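Local coordinates for tyrosine--tRNA ligase, mitochondrial (Coccidioides posadasii, PDB 5IJX), which probably joins L-tyrosine to mitochondrial tRNA(Tyr) at the expense of ATP, this chain being a C-terminally truncated form that holds the class I catalytic domain, at residues L85-L90 / L138-L143; E167-W172 / G222-Y227; K201-S206 / I212-Y217; D251-I256 / A276-I281. All blocks are in the same frame, centred on the assembly; numbering follows the deposited sequence.

Interaction 1: residues L85-L90 / L138-L143; sequences LPFMIL and LQLKRL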
# COMPACT_ATOMS: atom_id res chain seq x y z
N LEU A 85 8.40 30.26 0.16
CA LEU A 85 8.17 30.58 1.57
C LEU A 85 8.51 29.42 2.49
O LEU A 85 9.24 29.64 3.48
CB LEU A 85 6.73 31.06 1.77
CG LEU A 85 6.31 32.25 0.92
CD1 LEU A 85 4.90 32.64 1.32
CD2 LEU A 85 7.27 33.42 1.06
N PRO A 86 8.02 28.20 2.28
CA PRO A 86 8.51 27.08 3.10
C PRO A 86 10.03 27.04 3.12
O PRO A 86 10.64 26.96 4.19
CB PRO A 86 7.90 25.85 2.43
CG PRO A 86 6.72 26.35 1.69
CD PRO A 86 7.04 27.75 1.27
N PHE A 87 10.65 27.13 1.95
CA PHE A 87 12.10 27.06 1.87
C PHE A 87 12.75 28.21 2.64
O PHE A 87 13.75 28.00 3.34
CB PHE A 87 12.53 27.05 0.41
CG PHE A 87 12.08 25.82 -0.34
CD1 PHE A 87 11.95 24.61 0.32
CD2 PHE A 87 11.79 25.87 -1.69
CE1 PHE A 87 11.54 23.48 -0.35
CE2 PHE A 87 11.38 24.74 -2.37
CZ PHE A 87 11.25 23.54 -1.69
N MSE A 88 12.19 29.41 2.53
CA MSE A 88 12.66 30.52 3.35
C MSE A 88 12.75 30.03 4.79
O MSE A 88 13.81 30.12 5.41
CB MSE A 88 11.73 31.73 3.25
CG MSE A 88 11.75 32.44 1.90
SE MSE A 88 13.52 32.97 1.29
CE MSE A 88 14.16 33.84 2.92
N ILE A 89 11.65 29.48 5.31
CA ILE A 89 11.67 28.94 6.67
C ILE A 89 12.85 27.99 6.83
O ILE A 89 13.71 28.18 7.70
CB ILE A 89 10.33 28.27 7.01
CG1 ILE A 89 9.23 29.34 7.13
CG2 ILE A 89 10.44 27.46 8.31
CD1 ILE A 89 7.87 28.84 7.60
N LEU A 90 12.92 26.97 5.97
CA LEU A 90 14.06 26.06 6.01
C LEU A 90 15.37 26.84 6.06
O LEU A 90 16.20 26.63 6.96
CB LEU A 90 14.05 25.13 4.80
CG LEU A 90 12.97 24.04 4.72
CD1 LEU A 90 13.33 23.05 3.63
CD2 LEU A 90 12.76 23.32 6.04
N LEU A 138 18.63 20.00 -9.30
CA LEU A 138 19.70 20.98 -9.46
C LEU A 138 19.38 22.27 -8.71
O LEU A 138 20.20 22.78 -7.94
CB LEU A 138 19.94 21.26 -10.94
CG LEU A 138 20.95 22.35 -11.27
CD1 LEU A 138 22.30 22.03 -10.65
CD2 LEU A 138 21.07 22.53 -12.78
N GLN A 139 18.17 22.80 -8.92
CA GLN A 139 17.81 24.09 -8.34
C GLN A 139 17.89 24.07 -6.82
O GLN A 139 18.29 25.06 -6.20
CB GLN A 139 16.41 24.49 -8.81
CG GLN A 139 16.33 24.84 -10.29
CD GLN A 139 14.94 25.22 -10.72
OE1 GLN A 139 13.95 24.90 -10.06
NE2 GLN A 139 14.84 25.92 -11.85
N LEU A 140 17.50 22.96 -6.19
CA LEU A 140 17.57 22.88 -4.74
C LEU A 140 18.99 22.61 -4.26
O LEU A 140 19.42 23.17 -3.24
CB LEU A 140 16.61 21.81 -4.21
CG LEU A 140 15.12 22.15 -4.22
CD1 LEU A 140 14.31 20.98 -3.68
CD2 LEU A 140 14.83 23.41 -3.40
N LYS A 141 19.73 21.76 -4.97
CA LYS A 141 21.13 21.55 -4.64
C LYS A 141 21.88 22.88 -4.58
O LYS A 141 22.65 23.12 -3.65
CB LYS A 141 21.80 20.61 -5.65
CG LYS A 141 23.21 20.18 -5.25
CD LYS A 141 23.93 19.41 -6.35
CE LYS A 141 23.27 18.06 -6.62
NZ LYS A 141 24.08 17.24 -7.57
N ARG A 142 21.65 23.75 -5.57
CA ARG A 142 22.30 25.06 -5.56
C ARG A 142 21.61 26.05 -4.63
O ARG A 142 22.25 27.01 -4.19
CB ARG A 142 22.37 25.64 -6.98
CG ARG A 142 21.02 25.96 -7.62
CD ARG A 142 21.20 26.60 -8.99
NE ARG A 142 22.04 25.80 -9.89
CZ ARG A 142 22.20 26.05 -11.18
NH1 ARG A 142 21.57 27.07 -11.75
NH2 ARG A 142 22.98 25.27 -11.92
N LEU A 143 20.33 25.84 -4.31
CA LEU A 143 19.66 26.73 -3.37
C LEU A 143 20.16 26.50 -1.95
O LEU A 143 20.07 27.40 -1.11
CB LEU A 143 18.15 26.54 -3.44
CG LEU A 143 17.31 27.40 -2.49
CD1 LEU A 143 17.58 28.88 -2.71
CD2 LEU A 143 15.83 27.10 -2.66
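Phe87 on helix 84-95 reaches across to Leu140 and Leu143 on helix 126-154. Both helices belong to the Rossmann-type nucleotide-binding fold of class I synthetases. Helix 84-95 joins the parallel strands 67-72 and 99-104 in a beta-alpha-beta crossover, just after the HIGH signature of this class. Helix 126-154 connects strands 99-104 and 164-168 in the next crossover.

The contact is entirely apolar and small, burying 107 Å² in all. One part of it is a CH-pi interaction. The methyl CD2 of Leu140 sits over one face of the Phe87 ring, 4.2 Å from the ring centroid and 24° off the normal. The other part is plain van der Waals packing, in which Leu143 comes to the ring obliquely.

The Phe87 side chain starts with CG anti to its carbonyl carbon (chi1 -65°). This sends the ring outward from its own helix toward the second one. Strands 67-72 and 99-104 pack on the same side chains: Phe87 meets Ala70, Val72 and Phe102, and Leu140 meets Phe102 and Ile104.

The two leucines touch different carbons. CD2 of Leu140 lies 3.8 Å from CE2 of Phe87, while CD2 of Leu143 lies 4.3 Å from CD2 of Phe87.

Interaction 2: residues E167-W172 / G222-Y227; sequences ENNNTW and GWDFWY. With TYR (tyrosine), chain B.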
# COMPACT_ATOMS: atom_id res chain seq x y z
N GLU A 167 16.89 15.37 -0.22
CA GLU A 167 16.42 13.99 -0.32
C GLU A 167 15.38 13.88 -1.42
O GLU A 167 14.74 14.86 -1.80
CB GLU A 167 15.83 13.50 1.01
CG GLU A 167 16.81 12.78 1.92
CD GLU A 167 17.22 11.42 1.37
OE1 GLU A 167 16.89 11.12 0.20
OE2 GLU A 167 17.88 10.66 2.11
N ASN A 168 15.21 12.66 -1.92
CA ASN A 168 14.14 12.31 -2.85
C ASN A 168 13.42 11.11 -2.26
O ASN A 168 14.06 10.09 -1.98
CB ASN A 168 14.68 12.01 -4.25
CG ASN A 168 13.58 11.75 -5.26
OD1 ASN A 168 12.54 11.17 -4.93
ND2 ASN A 168 13.80 12.17 -6.49
N ASN A 169 12.11 11.22 -2.08
CA ASN A 169 11.41 10.22 -1.28
C ASN A 169 11.45 8.84 -1.92
O ASN A 169 11.37 7.83 -1.20
CB ASN A 169 9.96 10.64 -1.02
CG ASN A 169 9.16 10.84 -2.29
OD1 ASN A 169 9.60 10.48 -3.38
ND2 ASN A 169 7.97 11.41 -2.15
N ASN A 170 11.61 8.74 -3.24
CA ASN A 170 11.74 7.41 -3.81
C ASN A 170 13.06 6.75 -3.44
O ASN A 170 13.28 5.59 -3.81
CB ASN A 170 11.56 7.44 -5.33
CG ASN A 170 12.58 8.31 -6.04
OD1 ASN A 170 13.70 8.50 -5.57
ND2 ASN A 170 12.18 8.85 -7.18
N THR A 171 13.94 7.44 -2.71
CA THR A 171 15.05 6.76 -2.05
C THR A 171 14.54 5.61 -1.19
O THR A 171 15.23 4.60 -1.04
CB THR A 171 15.85 7.75 -1.20
OG1 THR A 171 16.48 8.71 -2.04
CG2 THR A 171 16.90 7.02 -0.37
N TRP A 172 13.34 5.75 -0.62
CA TRP A 172 12.75 4.68 0.18
C TRP A 172 11.51 4.06 -0.43
O TRP A 172 11.17 2.92 -0.07
CB TRP A 172 12.43 5.17 1.60
CG TRP A 172 11.61 6.43 1.69
CD1 TRP A 172 10.25 6.54 1.67
CD2 TRP A 172 12.11 7.77 1.87
NE1 TRP A 172 9.88 7.85 1.80
CE2 TRP A 172 11.00 8.63 1.93
CE3 TRP A 172 13.40 8.31 1.97
CZ2 TRP A 172 11.13 10.00 2.09
CZ3 TRP A 172 13.52 9.68 2.13
CH2 TRP A 172 12.39 10.51 2.18
N GLY A 222 2.37 11.07 4.64
CA GLY A 222 2.53 10.82 6.06
C GLY A 222 3.66 9.86 6.36
O GLY A 222 4.33 9.98 7.39
N TRP A 223 3.89 8.90 5.46
CA TRP A 223 4.97 7.94 5.66
C TRP A 223 6.33 8.56 5.37
O TRP A 223 7.32 8.18 5.98
CB TRP A 223 4.76 6.71 4.78
CG TRP A 223 5.68 5.58 5.14
CD1 TRP A 223 6.87 5.27 4.54
CD2 TRP A 223 5.49 4.61 6.18
NE1 TRP A 223 7.43 4.17 5.15
CE2 TRP A 223 6.60 3.75 6.15
CE3 TRP A 223 4.48 4.39 7.13
CZ2 TRP A 223 6.74 2.68 7.04
CZ3 TRP A 223 4.62 3.34 8.01
CH2 TRP A 223 5.74 2.49 7.96
N ASP A 224 6.39 9.51 4.43
CA ASP A 224 7.59 10.33 4.31
C ASP A 224 7.86 11.04 5.63
O ASP A 224 8.99 11.02 6.14
CB ASP A 224 7.43 11.36 3.18
CG ASP A 224 7.39 10.72 1.81
OD1 ASP A 224 7.71 9.52 1.69
OD2 ASP A 224 7.05 11.43 0.84
N PHE A 225 6.82 11.66 6.21
CA PHE A 225 6.98 12.33 7.49
C PHE A 225 7.47 11.38 8.57
O PHE A 225 8.31 11.75 9.39
CB PHE A 225 5.65 12.97 7.91
CG PHE A 225 5.78 14.03 8.97
CD1 PHE A 225 7.01 14.33 9.55
CD2 PHE A 225 4.67 14.74 9.39
CE1 PHE A 225 7.11 15.30 10.52
CE2 PHE A 225 4.77 15.72 10.36
CZ PHE A 225 5.99 16.00 10.92
N TRP A 226 6.94 10.16 8.61
CA TRP A 226 7.36 9.19 9.62
C TRP A 226 8.80 8.77 9.40
O TRP A 226 9.60 8.71 10.35
CB TRP A 226 6.41 7.99 9.57
CG TRP A 226 6.86 6.77 10.32
CD1 TRP A 226 7.10 5.53 9.79
CD2 TRP A 226 7.08 6.66 11.73
NE1 TRP A 226 7.47 4.66 10.78
CE2 TRP A 226 7.47 5.32 11.98
CE3 TRP A 226 6.99 7.55 12.80
CZ2 TRP A 226 7.77 4.87 13.26
CZ3 TRP A 226 7.29 7.10 14.07
CH2 TRP A 226 7.68 5.77 14.29
N TYR A 227 9.17 8.50 8.14
CA TYR A 227 10.54 8.13 7.81
C TYR A 227 11.51 9.19 8.29
O TYR A 227 12.52 8.88 8.94
CB TYR A 227 10.65 7.93 6.30
CG TYR A 227 12.04 7.59 5.80
CD1 TYR A 227 12.42 6.27 5.61
CD2 TYR A 227 12.96 8.59 5.52
CE1 TYR A 227 13.69 5.96 5.15
CE2 TYR A 227 14.23 8.29 5.07
CZ TYR A 227 14.59 6.97 4.88
OH TYR A 227 15.86 6.68 4.43
N TYR B . 2.22 17.76 -1.37
CA TYR B . 3.31 18.61 -1.84
C TYR B . 2.87 19.43 -3.05
O TYR B . 3.41 20.51 -3.33
CB TYR B . 4.54 17.76 -2.20
CG TYR B . 5.02 16.85 -1.08
CD1 TYR B . 4.98 17.26 0.25
CD2 TYR B . 5.52 15.59 -1.36
CE1 TYR B . 5.43 16.43 1.27
CE2 TYR B . 5.97 14.75 -0.35
CZ TYR B . 5.92 15.18 0.96
OH TYR B . 6.37 14.35 1.97
OXT TYR B . 1.97 19.04 -3.79
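Asp224 receives bonds from Asn169 and Trp172 and from the bound tyrosine. Its OD2 accepts from ND2 of Asn169 at 3.1 Å, on the syn side of the carboxylate. The ligand hydroxyl OH donates to the same OD2 at 3.2 Å. The other oxygen, OD1, takes the indole NE1 of Trp172 at 2.7 Å. That donor stands 36° out of the carboxylate plane, whereas OD1 lies almost in the indole plane.

Trp172 also forms an offset stack with Tyr227. Its six-membered ring and the Tyr227 ring have centroids 4.0 Å apart and planes at 21°. Trp172 CG sits between backbone N and carbonyl carbon (chi1 51°), placing the indole between Tyr227 and the Asn169 carbonyl. The stack and the NE1 bond should limit its rotation.

A second shell sets these groups. Trp173 NE1 adds another bond to Asp224 OD1. Asn169 OD1 is held by Ser107 N, and its ND2 is also bonded to Thr108. At the end of strand 164-168, OD1 of Asn168 accepts from Asn170 N at 3.1 Å, a capping bond for the short helix carrying Trp172.

Together these bonds orient a carboxylate toward the substrate hydroxyl, as in the tyrosine-recognition pocket of tyrosyl-tRNA synthetases.

Interaction 3: residues K201-S206 / I212-Y217; sequences KSRLAS and IAEFCY. With TYR (tyrosine), chain B.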
# COMPACT_ATOMS: atom_id res chain seq x y z
N LYS A 201 -14.81 14.08 -0.26
CA LYS A 201 -16.23 14.39 -0.35
C LYS A 201 -16.56 15.06 -1.68
O LYS A 201 -17.53 14.69 -2.36
CB LYS A 201 -16.64 15.31 0.82
CG LYS A 201 -16.48 14.68 2.19
CD LYS A 201 -16.78 15.68 3.30
N SER A 202 -15.73 16.03 -2.08
CA SER A 202 -15.99 16.76 -3.32
C SER A 202 -15.97 15.83 -4.52
O SER A 202 -16.91 15.80 -5.32
CB SER A 202 -14.95 17.87 -3.49
OG SER A 202 -15.07 18.84 -2.46
N ARG A 203 -14.89 15.05 -4.68
CA ARG A 203 -14.73 14.24 -5.88
C ARG A 203 -15.63 13.01 -5.88
O ARG A 203 -15.90 12.46 -6.95
CB ARG A 203 -13.27 13.82 -6.03
CG ARG A 203 -12.35 14.99 -6.33
CD ARG A 203 -10.93 14.56 -6.63
NE ARG A 203 -10.86 13.64 -7.76
CZ ARG A 203 -9.73 13.25 -8.34
NH1 ARG A 203 -8.57 13.70 -7.90
NH2 ARG A 203 -9.77 12.41 -9.37
N LEU A 204 -16.11 12.57 -4.71
CA LEU A 204 -17.10 11.50 -4.68
C LEU A 204 -18.49 12.02 -4.99
O LEU A 204 -19.30 11.33 -5.62
CB LEU A 204 -17.08 10.79 -3.33
CG LEU A 204 -15.94 9.79 -3.07
CD1 LEU A 204 -15.95 9.33 -1.62
CD2 LEU A 204 -16.03 8.59 -4.00
N ALA A 205 -18.80 13.25 -4.55
CA ALA A 205 -20.11 13.82 -4.82
C ALA A 205 -20.28 14.15 -6.30
O ALA A 205 -21.37 13.99 -6.85
CB ALA A 205 -20.31 15.08 -3.97
N SER A 206 -19.21 14.60 -6.95
CA SER A 206 -19.29 15.04 -8.34
C SER A 206 -19.46 13.89 -9.32
O SER A 206 -19.80 14.14 -10.48
CB SER A 206 -18.03 15.83 -8.71
OG SER A 206 -16.93 14.96 -8.88
N ILE A 212 -7.58 4.55 -6.19
CA ILE A 212 -7.04 4.20 -4.88
C ILE A 212 -5.68 4.85 -4.68
O ILE A 212 -5.33 5.27 -3.57
CB ILE A 212 -6.97 2.67 -4.73
CG1 ILE A 212 -8.39 2.07 -4.73
CG2 ILE A 212 -6.22 2.28 -3.46
CD1 ILE A 212 -9.31 2.61 -3.64
N ALA A 213 -4.88 4.94 -5.75
CA ALA A 213 -3.60 5.62 -5.66
C ALA A 213 -3.78 7.06 -5.17
O ALA A 213 -3.09 7.50 -4.25
CB ALA A 213 -2.89 5.58 -7.01
N GLU A 214 -4.71 7.79 -5.79
CA GLU A 214 -4.98 9.16 -5.34
C GLU A 214 -5.43 9.18 -3.89
O GLU A 214 -4.99 10.03 -3.10
CB GLU A 214 -6.04 9.80 -6.24
CG GLU A 214 -5.58 10.07 -7.66
CD GLU A 214 -6.70 10.62 -8.53
OE1 GLU A 214 -7.74 9.95 -8.67
OE2 GLU A 214 -6.54 11.75 -9.05
N PHE A 215 -6.32 8.26 -3.51
CA PHE A 215 -6.84 8.23 -2.15
C PHE A 215 -5.74 7.98 -1.13
O PHE A 215 -5.81 8.47 0.00
CB PHE A 215 -7.93 7.16 -2.04
CG PHE A 215 -8.53 7.03 -0.67
CD1 PHE A 215 -9.34 8.02 -0.16
CD2 PHE A 215 -8.28 5.91 0.10
CE1 PHE A 215 -9.90 7.89 1.10
CE2 PHE A 215 -8.83 5.77 1.35
CZ PHE A 215 -9.64 6.77 1.86
N CYS A 216 -4.71 7.23 -1.51
CA CYS A 216 -3.62 6.87 -0.61
C CYS A 216 -2.47 7.87 -0.64
O CYS A 216 -1.46 7.66 0.05
CB CYS A 216 -3.09 5.48 -0.96
SG CYS A 216 -4.29 4.15 -0.70
N TYR A 217 -2.58 8.96 -1.40
CA TYR A 217 -1.52 9.96 -1.43
C TYR A 217 -1.18 10.49 -0.04
O TYR A 217 0.00 10.45 0.34
CB TYR A 217 -1.91 11.10 -2.38
CG TYR A 217 -0.82 12.13 -2.56
CD1 TYR A 217 0.03 12.07 -3.65
CD2 TYR A 217 -0.65 13.15 -1.64
CE1 TYR A 217 1.03 13.01 -3.82
CE2 TYR A 217 0.35 14.09 -1.80
CZ TYR A 217 1.18 14.02 -2.89
OH TYR A 217 2.17 14.97 -3.05
N TYR B . 2.22 17.76 -1.37
CA TYR B . 3.31 18.61 -1.84
C TYR B . 2.87 19.43 -3.05
O TYR B . 3.41 20.51 -3.33
CB TYR B . 4.54 17.76 -2.20
CG TYR B . 5.02 16.85 -1.08
CD1 TYR B . 4.98 17.26 0.25
CD2 TYR B . 5.52 15.59 -1.36
CE1 TYR B . 5.43 16.43 1.27
CE2 TYR B . 5.97 14.75 -0.35
CZ TYR B . 5.92 15.18 0.96
OH TYR B . 6.37 14.35 1.97
OXT TYR B . 1.97 19.04 -3.79
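Arg203 and Glu214 carry this surface contact, which buries only 77 Å². They form a salt bridge between two short helices of the class I catalytic domain, 198-205 and 212-215, at its dimer boundary. NH1 of Arg203 donates to OE2 of Glu214 at 3.0 Å, with an N-H...O angle of 146°. NH2 of Arg203 makes a weak second bond to the same OE2, at 3.3 Å. Both bonds thus end on one oxygen.

The two flat groups stand nearly upright to each other, with planes 82° apart. NH1 comes to OE2 from above the carboxylate plane, so this is not the side-by-side, two-oxygen pairing. The arginine chain runs out extended and then bends at chi3 (58°), which turns its guanidinium edge to the glutamate. The other oxygen, OE1 of Glu214, accepts from Ser211 N at the start of its own helix. Arg203 is tied to the connecting loop as well, through a backbone bond with Gly209.

Tyr217, three residues beyond Glu214, leads from there into the tyrosine pocket. Its OH accepts from the amino N of the bound tyrosine at 3.3 Å and is also bonded to Asp73.

Both helices reach the subunit boundary: Leu204 packs on Leu195 of the second subunit, and the backbone of Ile212 and Ala213 bonds to that subunit. Phe215 packs on helix 191-195. Helix 217-229 follows directly.

Interaction 4: residues D251-I256 / A276-I281; sequences DAIKGI and ANPYGI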
# COMPACT_ATOMS: atom_id res chain seq x y z
N ASP A 251 -1.10 13.31 13.05
CA ASP A 251 -2.00 12.31 13.60
C ASP A 251 -1.56 10.90 13.23
O ASP A 251 -1.74 9.96 14.02
CB ASP A 251 -3.43 12.55 13.11
CG ASP A 251 -4.01 13.84 13.67
OD1 ASP A 251 -3.47 14.36 14.66
OD2 ASP A 251 -5.03 14.32 13.12
N ALA A 252 -0.97 10.73 12.05
CA ALA A 252 -0.47 9.41 11.67
C ALA A 252 0.66 8.98 12.59
O ALA A 252 0.59 7.93 13.24
CB ALA A 252 -0.01 9.42 10.21
N ILE A 253 1.69 9.81 12.70
CA ILE A 253 2.84 9.47 13.54
C ILE A 253 2.39 9.21 14.97
O ILE A 253 2.74 8.20 15.57
CB ILE A 253 3.90 10.59 13.48
CG1 ILE A 253 4.47 10.69 12.06
CG2 ILE A 253 5.01 10.33 14.50
CD1 ILE A 253 5.42 11.85 11.86
N LYS A 254 1.61 10.14 15.53
CA LYS A 254 1.07 9.92 16.87
C LYS A 254 0.38 8.57 16.95
O LYS A 254 0.64 7.79 17.87
CB LYS A 254 0.11 11.06 17.23
CG LYS A 254 0.81 12.41 17.40
CD LYS A 254 -0.15 13.54 17.66
CE LYS A 254 0.59 14.84 17.96
NZ LYS A 254 -0.29 16.04 17.87
N GLY A 255 -0.47 8.26 15.97
CA GLY A 255 -1.15 6.97 15.98
C GLY A 255 -0.18 5.81 16.08
O GLY A 255 -0.43 4.83 16.78
N ILE A 256 0.96 5.91 15.38
CA ILE A 256 1.98 4.88 15.46
C ILE A 256 2.52 4.79 16.88
O ILE A 256 2.61 3.70 17.47
CB ILE A 256 3.10 5.15 14.44
CG1 ILE A 256 2.54 4.99 13.02
CG2 ILE A 256 4.28 4.21 14.67
CD1 ILE A 256 3.53 5.36 11.93
N ALA A 276 8.48 15.01 22.11
CA ALA A 276 8.56 13.82 21.28
C ALA A 276 7.58 13.83 20.12
O ALA A 276 7.63 12.92 19.28
CB ALA A 276 8.30 12.57 22.13
N ASN A 277 6.69 14.82 20.03
CA ASN A 277 5.59 14.79 19.08
C ASN A 277 5.95 15.52 17.80
O ASN A 277 6.87 16.34 17.76
CB ASN A 277 4.35 15.43 19.70
CG ASN A 277 3.60 14.49 20.61
OD1 ASN A 277 4.04 13.37 20.87
ND2 ASN A 277 2.45 14.93 21.11
N PRO A 278 5.22 15.24 16.72
CA PRO A 278 5.41 15.99 15.47
C PRO A 278 4.59 17.26 15.43
O PRO A 278 3.52 17.37 16.05
CB PRO A 278 4.94 14.98 14.41
CG PRO A 278 3.85 14.23 15.11
CD PRO A 278 4.29 14.12 16.55
N TYR A 279 5.10 18.24 14.69
CA TYR A 279 4.44 19.53 14.54
C TYR A 279 4.50 19.98 13.09
O TYR A 279 5.26 19.44 12.27
CB TYR A 279 5.07 20.59 15.45
CG TYR A 279 4.98 20.29 16.93
CD1 TYR A 279 3.95 20.81 17.70
CD2 TYR A 279 5.92 19.48 17.56
CE1 TYR A 279 3.86 20.54 19.06
CE2 TYR A 279 5.84 19.21 18.91
CZ TYR A 279 4.80 19.74 19.65
OH TYR A 279 4.72 19.47 21.00
N GLY A 280 3.70 20.99 12.77
CA GLY A 280 3.66 21.52 11.42
C GLY A 280 3.64 23.03 11.42
O GLY A 280 3.24 23.68 12.39
N ILE A 281 4.09 23.59 10.30
CA ILE A 281 4.02 25.03 10.05
C ILE A 281 3.54 25.24 8.62
O ILE A 281 4.04 24.61 7.68
CB ILE A 281 5.38 25.73 10.27
CG1 ILE A 281 5.88 25.48 11.69
CG2 ILE A 281 5.24 27.23 10.02
CD1 ILE A 281 7.28 26.01 11.95
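Ile253 and Lys254 on helix 243-259 pack against Asn277 and Pro278, which lead into strand 279-283. The helix and strand belong to one beta-alpha-beta unit of the Rossmann-type catalytic domain. Strand 233-239 opens that unit and lies parallel to strand 279-283.

Ile253 can be traced outward. Its CB rests 4.0 Å from CG of Pro278. The branch methyl CG2 lies 4.1 Å from that same CG. The longer branch leaves through CG1, anti to the carbonyl carbon (chi1 -65°), and ends at CD1. This methyl is 4.1 Å from CB of Pro278. Ile253 thus follows one side of the proline ring from CG to CB. Phe225 and Trp226 of helix 217-229 pack on Ile253 as well.

Lys254 serves the next part of the ring with its methylenes. CG of Lys254 is 4.0 Å from CD of Pro278. The chain then runs extended past the ring, and its CE comes within 3.7 Å of ND2 of Asn277. The Lys254 and Asn277 side chains cross at about a right angle.

Several backbone groups of 276-281 bond elsewhere. Asn277 O accepts from Gln234 NE2, and Tyr279 bonds through its backbone to Gln234 and Gln236.

Across the contact itself only van der Waals packing acts. Pro278 has no N-H to offer, and carbon surfaces meet it on the helix side. The contact therefore rests on shape and carbon surface rather than on polar pairing, with the methylenes of Lys254 and the Asn277 amide at its edge.

In the fold
Interaction 4 packs on both 1 and 2, which do not touch each other (nearest atoms about 6 Å). The bound tyrosine joins interactions 2 and 3. Interaction 3 is nested inside the loop that interaction 2 closes. Their centres are 22 Å apart, yet they supply Asp224 and Tyr217 to opposite ends of the ligand, its hydroxyl and its amino group. Interaction 4 backs interaction 2: CD1 of Ile253 lies 3.6 Å from CG of Phe225. It also meets interaction 1, where CD1 of Ile89 is 3.9 Å from CG2 of Ile281. Neither 1 nor 4 touches the ligand; the side chains of Phe87 and Ile253 are about 9 and 10 Å from it.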